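PDB 6IUY: glycerol-3-phosphate dehydrogenase [NAD(+)] from Dunaliella salina, which converts dihydroxyacetone phosphate directly to glycerol with its two domains, probably by way of sn-glycerol 3-phosphate formed with NADH as reductant. Local coordinates for residues T260-G265 / D345-C350; M274-T279 / K292-W297. All blocks are in the same frame, centred on the assembly; numbering follows the deposited sequence.

Contact 1: residues T260-G265 / D345-C350; sequences TMVGSG and DALIFC. With NAD (nicotinamide-adenine-dinucleotide), chain C.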
ATOM      1  N   THR A 260     -31.144  -0.421  11.285  1.00 40.21           N
ATOM      2  CA  THR A 260     -31.529  -1.743  10.833  1.00 41.49           C
ATOM      3  C   THR A 260     -30.389  -2.423  10.062  1.00 41.87           C
ATOM      4  O   THR A 260     -29.902  -1.889   9.061  1.00 38.73           O
ATOM      5  CB  THR A 260     -32.785  -1.669   9.956  1.00 39.93           C
ATOM      6  OG1 THR A 260     -33.880  -1.276  10.783  1.00 44.56           O
ATOM      7  CG2 THR A 260     -33.091  -3.021   9.315  1.00 35.43           C
ATOM      8  N   MET A 261     -29.995  -3.605  10.538  1.00 38.02           N
ATOM      9  CA  MET A 261     -29.071  -4.486   9.836  1.00 36.88           C
ATOM     10  C   MET A 261     -29.851  -5.340   8.844  1.00 40.25           C
ATOM     11  O   MET A 261     -30.771  -6.063   9.239  1.00 36.97           O
ATOM     12  CB  MET A 261     -28.314  -5.369  10.841  1.00 37.35           C
ATOM     13  CG  MET A 261     -27.467  -6.502  10.216  1.00 40.02           C
ATOM     14  SD  MET A 261     -26.043  -5.886   9.281  1.00 37.80           S
ATOM     15  CE  MET A 261     -26.685  -6.035   7.639  1.00 40.09           C
ATOM     16  N   VAL A 262     -29.524  -5.226   7.557  1.00 34.64           N
ATOM     17  CA  VAL A 262     -30.138  -6.060   6.534  1.00 34.74           C
ATOM     18  C   VAL A 262     -29.191  -7.234   6.215  1.00 41.13           C
ATOM     19  O   VAL A 262     -28.292  -7.113   5.369  1.00 34.64           O
ATOM     20  CB  VAL A 262     -30.425  -5.269   5.240  1.00 34.99           C
ATOM     21  CG1 VAL A 262     -31.020  -6.183   4.168  1.00 33.36           C
ATOM     22  CG2 VAL A 262     -31.342  -4.090   5.522  1.00 38.89           C
ATOM     23  N   GLY A 263     -29.371  -8.342   6.930  1.00 35.78           N
ATOM     24  CA  GLY A 263     -28.595  -9.552   6.710  1.00 36.46           C
ATOM     25  C   GLY A 263     -28.378 -10.135   8.074  1.00 32.87           C
ATOM     26  O   GLY A 263     -28.491  -9.412   9.050  1.00 34.31           O
ATOM     27  N   SER A 264     -28.099 -11.429   8.169  1.00 37.45           N
ATOM     28  CA  SER A 264     -27.925 -12.040   9.483  1.00 36.88           C
ATOM     29  C   SER A 264     -26.913 -13.192   9.465  1.00 38.90           C
ATOM     30  O   SER A 264     -27.002 -14.123  10.268  1.00 34.92           O
ATOM     31  CB  SER A 264     -29.273 -12.544  10.017  1.00 35.50           C
ATOM     32  OG  SER A 264     -29.861 -13.468   9.112  1.00 36.31           O
ATOM     33  N   GLY A 265     -25.927 -13.114   8.581  1.00 42.31           N
ATOM     34  CA  GLY A 265     -24.944 -14.173   8.511  1.00 33.81           C
ATOM     35  C   GLY A 265     -23.863 -13.968   9.546  1.00 38.80           C
ATOM     36  O   GLY A 265     -24.024 -13.209  10.509  1.00 37.13           O
ATOM     37  N   ASP A 345     -33.593   4.871   9.919  1.00 37.74           N
ATOM     38  CA  ASP A 345     -32.839   6.043   9.459  1.00 43.02           C
ATOM     39  C   ASP A 345     -31.439   5.648   8.977  1.00 44.14           C
ATOM     40  O   ASP A 345     -30.863   6.284   8.097  1.00 43.88           O
ATOM     41  CB  ASP A 345     -32.727   7.069  10.588  1.00 40.43           C
ATOM     42  CG  ASP A 345     -34.081   7.424  11.182  1.00 44.15           C
ATOM     43  OD1 ASP A 345     -34.856   8.112  10.487  1.00 42.05           O
ATOM     44  OD2 ASP A 345     -34.365   7.008  12.324  1.00 44.68           O
ATOM     45  N   ALA A 346     -30.914   4.583   9.571  1.00 40.90           N
ATOM     46  CA  ALA A 346     -29.580   4.088   9.271  1.00 42.65           C
ATOM     47  C   ALA A 346     -29.664   2.641   8.810  1.00 37.41           C
ATOM     48  O   ALA A 346     -29.969   1.768   9.602  1.00 40.66           O
ATOM     49  CB  ALA A 346     -28.691   4.210  10.500  1.00 35.44           C
ATOM     50  N   LEU A 347     -29.414   2.398   7.530  1.00 37.75           N
ATOM     51  CA  LEU A 347     -29.446   1.042   6.983  1.00 39.01           C
ATOM     52  C   LEU A 347     -28.051   0.462   6.769  1.00 40.94           C
ATOM     53  O   LEU A 347     -27.251   1.046   6.047  1.00 41.40           O
ATOM     54  CB  LEU A 347     -30.180   1.014   5.635  1.00 40.05           C
ATOM     55  CG  LEU A 347     -31.697   1.133   5.548  1.00 45.23           C
ATOM     56  CD1 LEU A 347     -32.131   1.038   4.082  1.00 44.39           C
ATOM     57  CD2 LEU A 347     -32.335   0.020   6.362  1.00 41.82           C
ATOM     58  N   ILE A 348     -27.789  -0.701   7.362  1.00 40.12           N
ATOM     59  CA  ILE A 348     -26.574  -1.453   7.122  1.00 37.24           C
ATOM     60  C   ILE A 348     -26.889  -2.623   6.190  1.00 38.97           C
ATOM     61  O   ILE A 348     -27.718  -3.475   6.492  1.00 35.17           O
ATOM     62  CB  ILE A 348     -25.958  -1.952   8.452  1.00 36.97           C
ATOM     63  CG1 ILE A 348     -25.705  -0.773   9.377  1.00 37.02           C
ATOM     64  CG2 ILE A 348     -24.640  -2.674   8.220  1.00 36.56           C
ATOM     65  CD1 ILE A 348     -25.467  -1.153  10.809  1.00 32.40           C
ATOM     66  N   PHE A 349     -26.253  -2.649   5.027  1.00 37.13           N
ATOM     67  CA  PHE A 349     -26.441  -3.763   4.124  1.00 35.37           C
ATOM     68  C   PHE A 349     -25.274  -4.753   4.290  1.00 41.48           C
ATOM     69  O   PHE A 349     -24.119  -4.395   4.059  1.00 38.79           O
ATOM     70  CB  PHE A 349     -26.571  -3.270   2.682  1.00 33.97           C
ATOM     71  CG  PHE A 349     -27.876  -2.561   2.405  1.00 40.43           C
ATOM     72  CD1 PHE A 349     -29.025  -3.284   2.097  1.00 42.12           C
ATOM     73  CD2 PHE A 349     -27.962  -1.175   2.460  1.00 36.50           C
ATOM     74  CE1 PHE A 349     -30.250  -2.637   1.856  1.00 40.12           C
ATOM     75  CE2 PHE A 349     -29.181  -0.520   2.208  1.00 42.81           C
ATOM     76  CZ  PHE A 349     -30.324  -1.262   1.910  1.00 36.00           C
ATOM     77  N   CYS A 350     -25.586  -5.985   4.716  1.00 39.71           N
ATOM     78  CA  CYS A 350     -24.590  -7.039   4.945  1.00 33.52           C
ATOM     79  C   CYS A 350     -25.155  -8.427   4.645  1.00 34.63           C
ATOM     80  O   CYS A 350     -25.410  -9.211   5.544  1.00 36.73           O
ATOM     81  CB  CYS A 350     -24.069  -6.995   6.377  1.00 32.98           C
ATOM     82  SG  CYS A 350     -22.549  -7.972   6.625  1.00 37.54           S
TER
HETATM   83  PA  NAD C 701     -22.828 -15.786   5.408  1.00 34.79           P
HETATM   84  O1A NAD C 701     -22.699 -16.208   6.813  1.00 30.91           O
HETATM   85  O2A NAD C 701     -21.637 -16.149   4.532  1.00 37.43           O
HETATM   86  O5B NAD C 701     -24.136 -16.470   4.719  1.00 35.89           O
HETATM   87  C5B NAD C 701     -25.237 -16.903   5.531  1.00 35.64           C
HETATM   88  C4B NAD C 701     -26.492 -16.053   5.207  1.00 35.69           C
HETATM   89  O4B NAD C 701     -26.901 -16.313   3.995  1.00 40.83           O
HETATM   90  C3B NAD C 701     -27.650 -16.492   6.108  1.00 39.02           C
HETATM   91  O3B NAD C 701     -27.894 -15.617   7.110  1.00 39.80           O
HETATM   92  C2B NAD C 701     -28.863 -16.565   5.161  1.00 36.02           C
HETATM   93  O2B NAD C 701     -30.018 -15.878   5.816  1.00 44.05           O
HETATM   94  C1B NAD C 701     -28.461 -15.963   4.094  1.00 35.72           C
HETATM   95  N9A NAD C 701     -29.161 -16.458   2.986  1.00 36.63           N
HETATM   96  C8A NAD C 701     -29.210 -17.724   2.510  1.00 36.67           C
HETATM   97  N7A NAD C 701     -30.016 -17.715   1.425  1.00 36.88           N
HETATM   98  C5A NAD C 701     -30.485 -16.452   1.238  1.00 39.71           C
HETATM   99  C6A NAD C 701     -31.344 -15.896   0.308  1.00 38.14           C
HETATM  100  N6A NAD C 701     -31.996 -16.576  -0.758  1.00 43.24           N
HETATM  101  N1A NAD C 701     -31.623 -14.587   0.351  1.00 41.02           N
HETATM  102  C2A NAD C 701     -31.067 -13.814   1.327  1.00 41.90           C
HETATM  103  N3A NAD C 701     -30.237 -14.355   2.247  1.00 35.87           N
HETATM  104  C4A NAD C 701     -29.949 -15.675   2.197  1.00 37.95           C
HETATM  105  O3  NAD C 701     -23.033 -14.193   5.397  1.00 36.60           O
HETATM  106  PN  NAD C 701     -22.044 -13.082   5.996  1.00 35.86           P
HETATM  107  O1N NAD C 701     -20.912 -13.724   6.778  1.00 37.32           O
HETATM  108  O2N NAD C 701     -22.793 -12.125   6.895  1.00 32.00           O
HETATM  109  O5D NAD C 701     -21.388 -12.342   4.766  1.00 36.21           O
HETATM  110  C5D NAD C 701     -22.148 -11.486   3.933  1.00 39.20           C
HETATM  111  C4D NAD C 701     -21.173 -10.480   3.306  1.00 37.00           C
HETATM  112  O4D NAD C 701     -20.268 -10.104   4.190  1.00 34.47           O
HETATM  113  C3D NAD C 701     -20.414 -11.169   2.191  1.00 34.45           C
HETATM  114  O3D NAD C 701     -20.415 -10.373   1.108  1.00 34.45           O
HETATM  115  C2D NAD C 701     -18.969 -11.348   2.736  1.00 38.45           C
HETATM  116  O2D NAD C 701     -18.055 -11.395   1.565  1.00 36.92           O
HETATM  117  C1D NAD C 701     -18.808 -10.315   3.514  1.00 37.75           C
HETATM  118  N1N NAD C 701     -17.842 -10.481   4.581  1.00 38.38           N
HETATM  119  C2N NAD C 701     -17.767 -11.631   5.340  1.00 36.14           C
HETATM  120  C3N NAD C 701     -16.822 -11.741   6.358  1.00 41.35           C
HETATM  121  C7N NAD C 701     -16.754 -13.055   7.166  1.00 41.30           C
HETATM  122  O7N NAD C 701     -15.785 -13.301   7.857  1.00 41.86           O
HETATM  123  N7N NAD C 701     -17.868 -13.967   7.093  1.00 40.80           N
HETATM  124  C4N NAD C 701     -15.951 -10.708   6.633  1.00 43.10           C
HETATM  125  C5N NAD C 701     -16.040  -9.540   5.896  1.00 38.17           C
HETATM  126  C6N NAD C 701     -16.994  -9.439   4.884  1.00 39.32           C
HETATM  127  O   HOH W   1     -25.245 -11.860   5.917  1.00 33.53           O

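Contact 2: residues M274-T279 / K292-W297; sequences MVAQST and KEVTMW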
ATOM      1  N   MET A 274     -21.531  -5.400  17.418  1.00 38.21           N
ATOM      2  CA  MET A 274     -20.710  -4.223  17.690  1.00 43.42           C
ATOM      3  C   MET A 274     -21.559  -2.961  17.629  1.00 38.78           C
ATOM      4  O   MET A 274     -21.462  -2.092  18.477  1.00 42.07           O
ATOM      5  CB  MET A 274     -19.558  -4.111  16.691  1.00 38.57           C
ATOM      6  CG  MET A 274     -18.611  -5.320  16.656  1.00 40.74           C
ATOM      7  SD  MET A 274     -17.106  -4.874  15.736  1.00 38.88           S
ATOM      8  CE  MET A 274     -17.605  -5.042  14.033  1.00 32.77           C
ATOM      9  N   VAL A 275     -22.371  -2.878  16.588  1.00 32.86           N
ATOM     10  CA  VAL A 275     -23.330  -1.798  16.392  1.00 40.42           C
ATOM     11  C   VAL A 275     -24.315  -1.688  17.561  1.00 44.35           C
ATOM     12  O   VAL A 275     -24.617  -0.590  18.059  1.00 43.72           O
ATOM     13  CB  VAL A 275     -24.059  -2.039  15.085  1.00 43.14           C
ATOM     14  CG1 VAL A 275     -25.438  -1.428  15.082  1.00 41.88           C
ATOM     15  CG2 VAL A 275     -23.173  -1.574  13.931  1.00 36.61           C
ATOM     16  N   ALA A 276     -24.776  -2.832  18.047  1.00 40.74           N
ATOM     17  CA  ALA A 276     -25.662  -2.826  19.197  1.00 41.31           C
ATOM     18  C   ALA A 276     -24.958  -2.316  20.461  1.00 40.96           C
ATOM     19  O   ALA A 276     -25.584  -1.652  21.284  1.00 40.32           O
ATOM     20  CB  ALA A 276     -26.253  -4.229  19.420  1.00 39.22           C
ATOM     21  N   GLN A 277     -23.670  -2.616  20.631  1.00 38.54           N
ATOM     22  CA  GLN A 277     -22.929  -2.112  21.802  1.00 42.00           C
ATOM     23  C   GLN A 277     -22.833  -0.595  21.794  1.00 43.90           C
ATOM     24  O   GLN A 277     -22.941   0.027  22.847  1.00 47.80           O
ATOM     25  CB  GLN A 277     -21.515  -2.696  21.880  1.00 44.01           C
ATOM     26  CG  GLN A 277     -21.488  -4.171  22.206  1.00 47.77           C
ATOM     27  CD  GLN A 277     -20.112  -4.771  22.094  1.00 45.28           C
ATOM     28  OE1 GLN A 277     -19.217  -4.219  21.427  1.00 42.12           O
ATOM     29  NE2 GLN A 277     -19.928  -5.920  22.745  1.00 42.47           N
ATOM     30  N   SER A 278     -22.621  -0.012  20.612  1.00 40.76           N
ATOM     31  CA  SER A 278     -22.540   1.437  20.462  1.00 42.40           C
ATOM     32  C   SER A 278     -23.860   2.167  20.808  1.00 45.45           C
ATOM     33  O   SER A 278     -23.844   3.170  21.525  1.00 45.31           O
ATOM     34  CB  SER A 278     -22.113   1.785  19.040  1.00 38.12           C
ATOM     35  OG  SER A 278     -20.777   1.341  18.801  1.00 42.55           O
ATOM     36  N   THR A 279     -24.986   1.681  20.287  1.00 44.27           N
ATOM     37  CA  THR A 279     -26.271   2.311  20.565  1.00 45.42           C
ATOM     38  C   THR A 279     -26.654   2.161  22.025  1.00 47.67           C
ATOM     39  O   THR A 279     -27.246   3.070  22.626  1.00 48.44           O
ATOM     40  CB  THR A 279     -27.386   1.734  19.713  1.00 41.87           C
ATOM     41  OG1 THR A 279     -27.570   0.353  20.044  1.00 45.90           O
ATOM     42  CG2 THR A 279     -27.015   1.857  18.278  1.00 39.92           C
ATOM     43  N   LYS A 292     -31.910   2.771  20.912  1.00 45.93           N
ATOM     44  CA  LYS A 292     -31.190   1.720  21.622  1.00 48.88           C
ATOM     45  C   LYS A 292     -31.308   0.384  20.905  1.00 46.49           C
ATOM     46  O   LYS A 292     -30.343  -0.380  20.813  1.00 43.21           O
ATOM     47  CB  LYS A 292     -31.691   1.570  23.057  1.00 39.12           C
ATOM     48  CG  LYS A 292     -30.908   0.517  23.827  1.00 48.66           C
ATOM     49  CD  LYS A 292     -31.377   0.386  25.268  1.00 52.32           C
ATOM     50  CE  LYS A 292     -30.501  -0.591  26.037  1.00 56.30           C
ATOM     51  NZ  LYS A 292     -30.863  -0.645  27.489  1.00 68.54           N
ATOM     52  N   GLU A 293     -32.492   0.120  20.371  1.00 44.93           N
ATOM     53  CA  GLU A 293     -32.758  -1.159  19.743  1.00 46.41           C
ATOM     54  C   GLU A 293     -32.361  -1.223  18.273  1.00 46.20           C
ATOM     55  O   GLU A 293     -32.745  -0.370  17.465  1.00 43.86           O
ATOM     56  CB  GLU A 293     -34.236  -1.502  19.887  1.00 46.87           C
ATOM     57  CG  GLU A 293     -34.652  -2.721  19.074  1.00 48.24           C
ATOM     58  CD  GLU A 293     -36.094  -3.144  19.356  1.00 51.85           C
ATOM     59  OE1 GLU A 293     -36.318  -3.732  20.433  1.00 52.61           O
ATOM     60  OE2 GLU A 293     -36.984  -2.895  18.509  1.00 48.29           O
ATOM     61  N   VAL A 294     -31.627  -2.271  17.915  1.00 40.09           N
ATOM     62  CA  VAL A 294     -31.227  -2.460  16.530  1.00 36.59           C
ATOM     63  C   VAL A 294     -32.039  -3.575  15.925  1.00 39.81           C
ATOM     64  O   VAL A 294     -32.113  -4.654  16.493  1.00 41.34           O
ATOM     65  CB  VAL A 294     -29.717  -2.827  16.401  1.00 36.80           C
ATOM     66  CG1 VAL A 294     -29.336  -2.982  14.947  1.00 38.87           C
ATOM     67  CG2 VAL A 294     -28.862  -1.799  17.055  1.00 39.46           C
ATOM     68  N   THR A 295     -32.587  -3.354  14.741  1.00 36.82           N
ATOM     69  CA  THR A 295     -33.407  -4.371  14.129  1.00 39.01           C
ATOM     70  C   THR A 295     -32.533  -5.158  13.166  1.00 40.46           C
ATOM     71  O   THR A 295     -31.706  -4.573  12.468  1.00 46.63           O
ATOM     72  CB  THR A 295     -34.618  -3.728  13.421  1.00 38.64           C
ATOM     73  OG1 THR A 295     -35.425  -3.081  14.405  1.00 42.56           O
ATOM     74  CG2 THR A 295     -35.452  -4.741  12.730  1.00 37.74           C
ATOM     75  N   MET A 296     -32.678  -6.477  13.143  1.00 35.38           N
ATOM     76  CA  MET A 296     -31.935  -7.272  12.181  1.00 43.07           C
ATOM     77  C   MET A 296     -32.885  -8.108  11.351  1.00 35.64           C
ATOM     78  O   MET A 296     -33.574  -8.967  11.889  1.00 40.28           O
ATOM     79  CB  MET A 296     -30.909  -8.165  12.897  1.00 38.13           C
ATOM     80  CG  MET A 296     -30.345  -9.294  12.043  1.00 40.53           C
ATOM     81  SD  MET A 296     -28.864 -10.049  12.771  1.00 41.30           S
ATOM     82  CE  MET A 296     -29.543 -11.011  14.141  1.00 35.04           C
ATOM     83  N   TRP A 297     -32.923  -7.865  10.043  1.00 39.60           N
ATOM     84  CA  TRP A 297     -33.633  -8.764   9.136  1.00 32.15           C
ATOM     85  C   TRP A 297     -32.910 -10.086   8.986  1.00 43.11           C
ATOM     86  O   TRP A 297     -31.711 -10.137   8.615  1.00 39.27           O
ATOM     87  CB  TRP A 297     -33.810  -8.138   7.768  1.00 35.43           C
ATOM     88  CG  TRP A 297     -34.466  -9.065   6.756  1.00 37.02           C
ATOM     89  CD1 TRP A 297     -35.749  -9.534   6.783  1.00 39.25           C
ATOM     90  CD2 TRP A 297     -33.872  -9.603   5.564  1.00 38.90           C
ATOM     91  NE1 TRP A 297     -35.993 -10.328   5.687  1.00 37.95           N
ATOM     92  CE2 TRP A 297     -34.853 -10.394   4.926  1.00 39.61           C
ATOM     93  CE3 TRP A 297     -32.603  -9.493   4.976  1.00 36.22           C
ATOM     94  CZ2 TRP A 297     -34.611 -11.062   3.722  1.00 39.24           C
ATOM     95  CZ3 TRP A 297     -32.361 -10.160   3.785  1.00 36.22           C
ATOM     96  CH2 TRP A 297     -33.360 -10.937   3.171  1.00 40.37           C
TER

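Contact 1: residues T260-G265 / D345-C350
In the Rossmann-type NAD-binding sheet, M261 lies beside I348 and V262 beside F349 on the adjacent parallel strands 257-262 and 346-349. The short segments 260-262 and 346-349 run 23° apart in direction. The parallel pairing begins where T260 N donates to A346 O at 3.0 Å; T260 O then takes I348 N. Farther on, V262 N reaches I348 O at 2.7 Å, and V262 O accepts C350 N at 3.0 Å. On the face covered by helix 266-282, the M261 and I348 side chains cross at about a right angle. M261 sends CG away from its own N (chi1 171°) and then bends at chi2 (68°), which brings SD alongside I348 CG2 at 3.7 Å; the position of the terminal CE, modelled too close to C350 CB, is doubtful. Cutting M261 back to an alanine would probably open a gap beside I348 and the C350 CB, where SD now lies, and deprive V272 of the helix of a neighbour. On the other face V262 and F349 lie side by side, V262 CB 4.0 Å from ring atom CD1 of F349. On that face too, T260 OG1 is hydrogen-bonded to A340 O of helix 337-342. Past the strand ends the chains stay close: G263 CA makes a C-H...O contact to C350 O at 3.4 Å, and a side chain at G263 would run into that oxygen. One water links the glycine turn at G265 and the backbone of C350 to the cofactor, accepting from G265 N at 3.0 Å and bonding to C350 O and NAD O2N. At G265 a CB would collide with NAD O3. A parallel strand running into a glycine-rich turn under the NAD pyrophosphate, beside a second strand ending near C350, is characteristic of the Rossmann fold; G263, G265 and A268 fit its GxGxxA pattern.

Contact 2: residues M274-T279 / K292-W297
This is a helix-on-sheet contact, in which V275, A276 and T279 in the C-terminal half of helix 266-282 meet V294 of strand 293-297 and K292 just before it. The short helical and strand segments run nearly antiparallel, 157° apart in direction, with axes 8.4 Å from each other at closest approach, as expected where the chain leaves a helix and comes back into the sheet beneath it. V294 carries the apolar part. Its CG1 lies anti to the backbone N (chi1 -179°), while the other branch, CG2, is directed at the helix. CG2 touches V275 CG1 at 4.0 Å, and the two valines cross at about a right angle, branch against branch. The same methyl rests against the helix backbone at A276 CA, also 4.0 Å away, with the methyl of A276 a little farther off. The small alanine thus lets V294 come up against the helix surface itself. Toward K292 the contact turns polar. T279 holds OG1 between its own N and carbonyl carbon (chi1 64°), a setting that places the hydroxyl 3.0 Å from K292 O and 3.1 Å from A276 O, one turn back in the helix. Both carbonyls therefore lie within hydrogen-bonding reach of a single hydroxyl, whose one proton does not settle on either. The N330 amide, with ND2 hydrogen-bonded to both carbonyls, ties the helix to the corner at K292, where the chain turns into the strand. Beneath the helix, V275 and V294 both touch V259 of strand 257-262, and V294 is joined through its backbone to N330 and K332 on its other side. Helix 431-441 also packs on V275 and T279, through L440 and, for V275, F441, so these two residues touch both that helix and the strand side of the contact.

Overall arrangement
Contact 2 lies within the beta-alpha-beta unit formed by strand 257-262, helix 266-282 and strand 293-297; contact 1 pairs the first strand of that unit with strand 346-349. Contact 2 is nested within the loop that contact 1 closes, and their centres lie 10 Å apart. The sheet joins them directly, M261 N lying 2.8 Å from T295 O and M261 O 2.9 Å from W297 N, both probable hydrogen bonds. Strand 257-262 is thus flanked by 293-297 and 346-349. Contact 1 reaches the cofactor, and the C350 side chain is about 9 Å from bound dihydroxyacetone phosphate; contact 2 sits farther back, the V275 side chain about 13 Å from NAD.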